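Local coordinates for protein with a SET domain within carboxy region (Cryptosporidium parvum, PDB 4LDG) that probably methylates histone H4 on a lysine of its tail, as a methyltransferase of the SET-domain class, at residues L19-K30 against I136-K144. Numbering follows the deposited sequence. Where two conformers were deposited one is given.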
loop_
_atom_site.group_PDB
_atom_site.type_symbol
_atom_site.label_atom_id
_atom_site.label_comp_id
_atom_site.label_asym_id
_atom_site.label_seq_id
_atom_site.Cartn_x
_atom_site.Cartn_y
_atom_site.Cartn_z
ATOM N N LEU A 19 14.932 3.955 -1.616
ATOM C CA LEU A 19 13.690 3.218 -1.601
ATOM C C LEU A 19 13.747 1.995 -2.517
ATOM O O LEU A 19 13.306 0.921 -2.134
ATOM C CB LEU A 19 12.542 4.128 -2.009
ATOM C CG LEU A 19 11.170 3.477 -2.001
ATOM C CD1 LEU A 19 10.801 3.002 -0.594
ATOM C CD2 LEU A 19 10.131 4.457 -2.535
ATOM N N SER A 20 14.308 2.144 -3.714
ATOM C CA SER A 20 14.453 1.009 -4.626
ATOM C C SER A 20 15.260 -0.126 -4.012
ATOM O O SER A 20 14.982 -1.294 -4.274
ATOM C CB SER A 20 15.088 1.441 -5.943
ATOM O OG SER A 20 15.795 0.364 -6.533
ATOM N N GLN A 21 16.258 0.211 -3.198
ATOM C CA GLN A 21 17.083 -0.805 -2.546
ATOM C C GLN A 21 16.336 -1.491 -1.415
ATOM O O GLN A 21 16.473 -2.690 -1.246
ATOM C CB GLN A 21 18.372 -0.205 -2.004
ATOM C CG GLN A 21 19.238 0.446 -3.066
ATOM C CD GLN A 21 19.818 -0.542 -4.055
ATOM O OE1 GLN A 21 20.517 -1.480 -3.667
ATOM N NE2 GLN A 21 19.550 -0.324 -5.349
ATOM N N LYS A 22 15.564 -0.729 -0.637
ATOM C CA LYS A 22 14.768 -1.301 0.461
ATOM C C LYS A 22 13.801 -2.323 -0.127
ATOM O O LYS A 22 13.649 -3.419 0.393
ATOM C CB LYS A 22 13.972 -0.227 1.228
ATOM C CG LYS A 22 13.524 -0.686 2.612
ATOM C CD LYS A 22 12.124 -0.207 3.004
ATOM N N LEU A 23 13.183 -1.965 -1.238
ATOM C CA LEU A 23 12.230 -2.853 -1.905
ATOM C C LEU A 23 12.900 -4.113 -2.426
ATOM O O LEU A 23 12.351 -5.192 -2.267
ATOM C CB LEU A 23 11.494 -2.135 -3.039
ATOM C CG LEU A 23 10.601 -1.008 -2.522
ATOM C CD1 LEU A 23 10.072 -0.212 -3.711
ATOM C CD2 LEU A 23 9.472 -1.521 -1.626
ATOM N N ILE A 24 14.078 -3.975 -3.033
ATOM C CA ILE A 24 14.845 -5.136 -3.519
ATOM C C ILE A 24 15.201 -6.073 -2.357
ATOM O O ILE A 24 15.076 -7.293 -2.462
ATOM C CB ILE A 24 16.109 -4.698 -4.302
ATOM C CG1 ILE A 24 15.700 -4.181 -5.683
ATOM C CG2 ILE A 24 17.068 -5.853 -4.491
ATOM C CD1 ILE A 24 16.753 -3.390 -6.424
ATOM N N GLN A 25 15.631 -5.481 -1.251
ATOM C CA GLN A 25 15.990 -6.235 -0.054
ATOM C C GLN A 25 14.766 -6.973 0.513
ATOM O O GLN A 25 14.876 -8.138 0.931
ATOM C CB GLN A 25 16.604 -5.301 0.995
ATOM C CG GLN A 25 17.511 -6.008 1.971
ATOM C CD GLN A 25 18.630 -6.754 1.267
ATOM O OE1 GLN A 25 19.285 -6.216 0.371
ATOM N NE2 GLN A 25 18.841 -8.006 1.654
ATOM N N ASP A 26 13.612 -6.302 0.522
ATOM C CA ASP A 26 12.349 -6.928 0.934
ATOM C C ASP A 26 12.086 -8.145 0.072
ATOM O O ASP A 26 11.782 -9.230 0.582
ATOM C CB ASP A 26 11.160 -5.965 0.796
ATOM C CG ASP A 26 9.867 -6.537 1.379
ATOM O OD1 ASP A 26 9.917 -7.044 2.525
ATOM O OD2 ASP A 26 8.804 -6.467 0.703
ATOM N N LEU A 27 12.223 -7.959 -1.238
ATOM C CA LEU A 27 12.029 -9.056 -2.183
ATOM C C LEU A 27 12.973 -10.210 -1.821
ATOM O O LEU A 27 12.516 -11.337 -1.658
ATOM C CB LEU A 27 12.284 -8.610 -3.621
ATOM C CG LEU A 27 11.632 -9.325 -4.819
ATOM C CD1 LEU A 27 12.639 -9.473 -5.934
ATOM C CD2 LEU A 27 11.060 -10.691 -4.512
ATOM N N TYR A 28 14.266 -9.923 -1.655
ATOM C CA TYR A 28 15.238 -10.967 -1.301
ATOM C C TYR A 28 14.842 -11.767 -0.063
ATOM O O TYR A 28 15.069 -12.975 -0.015
ATOM C CB TYR A 28 16.639 -10.387 -1.040
ATOM C CG TYR A 28 17.419 -9.910 -2.243
ATOM C CD1 TYR A 28 16.953 -10.090 -3.550
ATOM C CD2 TYR A 28 18.666 -9.300 -2.072
ATOM C CE1 TYR A 28 17.696 -9.644 -4.642
ATOM C CE2 TYR A 28 19.409 -8.857 -3.155
ATOM C CZ TYR A 28 18.920 -9.035 -4.435
ATOM O OH TYR A 28 19.660 -8.606 -5.511
ATOM N N SER A 29 14.275 -11.092 0.931
ATOM C CA SER A 29 13.878 -11.745 2.177
ATOM C C SER A 29 12.690 -12.691 2.019
ATOM O O SER A 29 12.493 -13.573 2.841
ATOM C CB SER A 29 13.564 -10.699 3.244
ATOM O OG SER A 29 14.760 -10.281 3.880
ATOM N N LYS A 30 11.911 -12.512 0.961
ATOM C CA LYS A 30 10.737 -13.354 0.697
ATOM C C LYS A 30 10.996 -14.473 -0.334
ATOM O O LYS A 30 10.135 -15.337 -0.546
ATOM C CB LYS A 30 9.580 -12.466 0.234
ATOM C CG LYS A 30 9.052 -11.527 1.326
ATOM C CD LYS A 30 8.216 -10.392 0.758
ATOM C CE LYS A 30 7.596 -9.547 1.865
ATOM N NZ LYS A 30 6.578 -8.578 1.346
ATOM N N ILE A 136 2.551 -5.110 6.941
ATOM C CA ILE A 136 2.543 -6.134 5.918
ATOM C C ILE A 136 2.155 -5.446 4.611
ATOM O O ILE A 136 1.239 -4.627 4.610
ATOM C CB ILE A 136 1.479 -7.219 6.173
ATOM C CG1 ILE A 136 1.493 -7.714 7.610
ATOM C CG2 ILE A 136 1.659 -8.386 5.202
ATOM C CD1 ILE A 136 2.674 -8.566 7.940
ATOM N N HIS A 137 2.831 -5.775 3.513
ATOM C CA HIS A 137 2.457 -5.239 2.186
ATOM C C HIS A 137 2.739 -6.233 1.088
ATOM O O HIS A 137 3.463 -7.209 1.282
ATOM C CB HIS A 137 3.153 -3.905 1.878
ATOM C CG HIS A 137 4.579 -3.862 2.301
ATOM N ND1 HIS A 137 5.010 -3.136 3.394
ATOM C CD2 HIS A 137 5.672 -4.494 1.811
ATOM C CE1 HIS A 137 6.308 -3.318 3.558
ATOM N NE2 HIS A 137 6.734 -4.133 2.609
ATOM N N SER A 138 2.144 -5.999 -0.071
ATOM C CA SER A 138 2.475 -6.798 -1.244
ATOM C C SER A 138 3.910 -6.477 -1.589
ATOM O O SER A 138 4.437 -5.437 -1.188
ATOM C CB SER A 138 1.542 -6.471 -2.415
ATOM O OG SER A 138 0.250 -7.037 -2.183
ATOM N N CYS A 139 4.553 -7.389 -2.302
ATOM C CA CYS A 139 5.931 -7.197 -2.761
ATOM C C CYS A 139 5.857 -6.341 -4.037
ATOM O O CYS A 139 5.214 -6.723 -5.027
ATOM C CB CYS A 139 6.559 -8.565 -3.010
ATOM S SG CYS A 139 8.182 -8.568 -3.797
ATOM N N THR A 140 6.409 -5.138 -3.962
ATOM C CA THR A 140 6.517 -4.259 -5.125
ATOM C C THR A 140 7.966 -3.850 -5.413
ATOM O O THR A 140 8.845 -4.015 -4.570
ATOM C CB THR A 140 5.740 -2.956 -4.915
ATOM O OG1 THR A 140 6.360 -2.204 -3.878
ATOM C CG2 THR A 140 4.291 -3.226 -4.571
ATOM N N LEU A 141 8.187 -3.309 -6.614
ATOM C CA LEU A 141 9.467 -2.704 -7.003
ATOM C C LEU A 141 9.256 -1.419 -7.792
ATOM O O LEU A 141 8.214 -1.243 -8.445
ATOM C CB LEU A 141 10.262 -3.677 -7.864
ATOM C CG LEU A 141 10.531 -5.001 -7.176
ATOM C CD1 LEU A 141 11.058 -5.984 -8.189
ATOM C CD2 LEU A 141 11.523 -4.809 -6.042
ATOM N N ILE A 142 10.247 -0.536 -7.736
ATOM C CA ILE A 142 10.275 0.677 -8.550
ATOM C C ILE A 142 11.160 0.481 -9.791
ATOM O O ILE A 142 12.256 -0.050 -9.697
ATOM C CB ILE A 142 10.887 1.853 -7.779
ATOM C CG1 ILE A 142 10.062 2.188 -6.552
ATOM C CG2 ILE A 142 10.992 3.094 -8.669
ATOM C CD1 ILE A 142 10.771 3.199 -5.669
ATOM N N LYS A 143 10.677 0.926 -10.944
ATOM C CA LYS A 143 11.471 0.968 -12.170
ATOM C C LYS A 143 11.526 2.399 -12.670
ATOM O O LYS A 143 10.514 3.104 -12.634
ATOM C CB LYS A 143 10.825 0.132 -13.259
ATOM C CG LYS A 143 10.838 -1.352 -13.000
ATOM C CD LYS A 143 10.038 -2.086 -14.070
ATOM C CE LYS A 143 10.797 -2.243 -15.383
ATOM N NZ LYS A 143 9.973 -2.954 -16.402
ATOM N N LYS A 144 12.710 2.823 -13.109
ATOM C CA LYS A 144 12.881 4.071 -13.855
ATOM C C LYS A 144 13.020 3.690 -15.321
ATOM O O LYS A 144 13.144 2.514 -15.653
ATOM C CB LYS A 144 14.106 4.861 -13.372
HETATM O O HOH W 1 5.387 -7.404 3.814
#
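Leu-23 faces Leu-141 across the contact, their CA atoms 5.8 Å apart, where helix 19-30 runs roughly antiparallel to strand 140-143: the axes lie 144° apart in direction and approach to 7.6 Å. Pairing of Ser-20 with Ile-142 and of Leu-27 with Cys-139 confirms the opposed course. No clear hydrogen bond links the two segments directly, so side chains carry the contact. Leu-23 is central. Its CD1 touches Ile-142 CG1 at 3.7 Å, the two side chains crossing at about a right angle, while CB and CD2 lie against the backbone O and OG1 of Thr-140. The CD1 tip of Ile-142 meets Leu-19, whose CG, anti to the backbone N (chi1 -179°), brings CD2 to 3.4 Å from that tip. On the other flank, Leu-141 CD2 lies over the helix backbone at Leu-23 and Ile-24. One turn further along, the CD2 branch of Leu-27 packs on Cys-139 SG at 3.6 Å.

Toward the C-terminal end of residues 19-30 the contact turns polar. In the conformer of Asp-26 described here, the extended chain of Lys-30 carries NZ to Asp-26 OD2, a 3.1 Å salt bridge on the syn side, 22° out of the carboxylate plane, and the same OD2 stands at the His-137 ring edge, 3.7 Å from NE2. Water 1 accepts from both Lys-30 NZ and His-137 N, bridging the segments.

Backbone bonds from Cys-139, Leu-141 and Lys-143 continue to Gly-155, Ile-153 and Cys-151. Helix 15-36, near the start of this carboxy-terminal fragment, thus lies obliquely along the edge of a two-stranded antiparallel hairpin of the SET-domain fold, largely through apolar side chains.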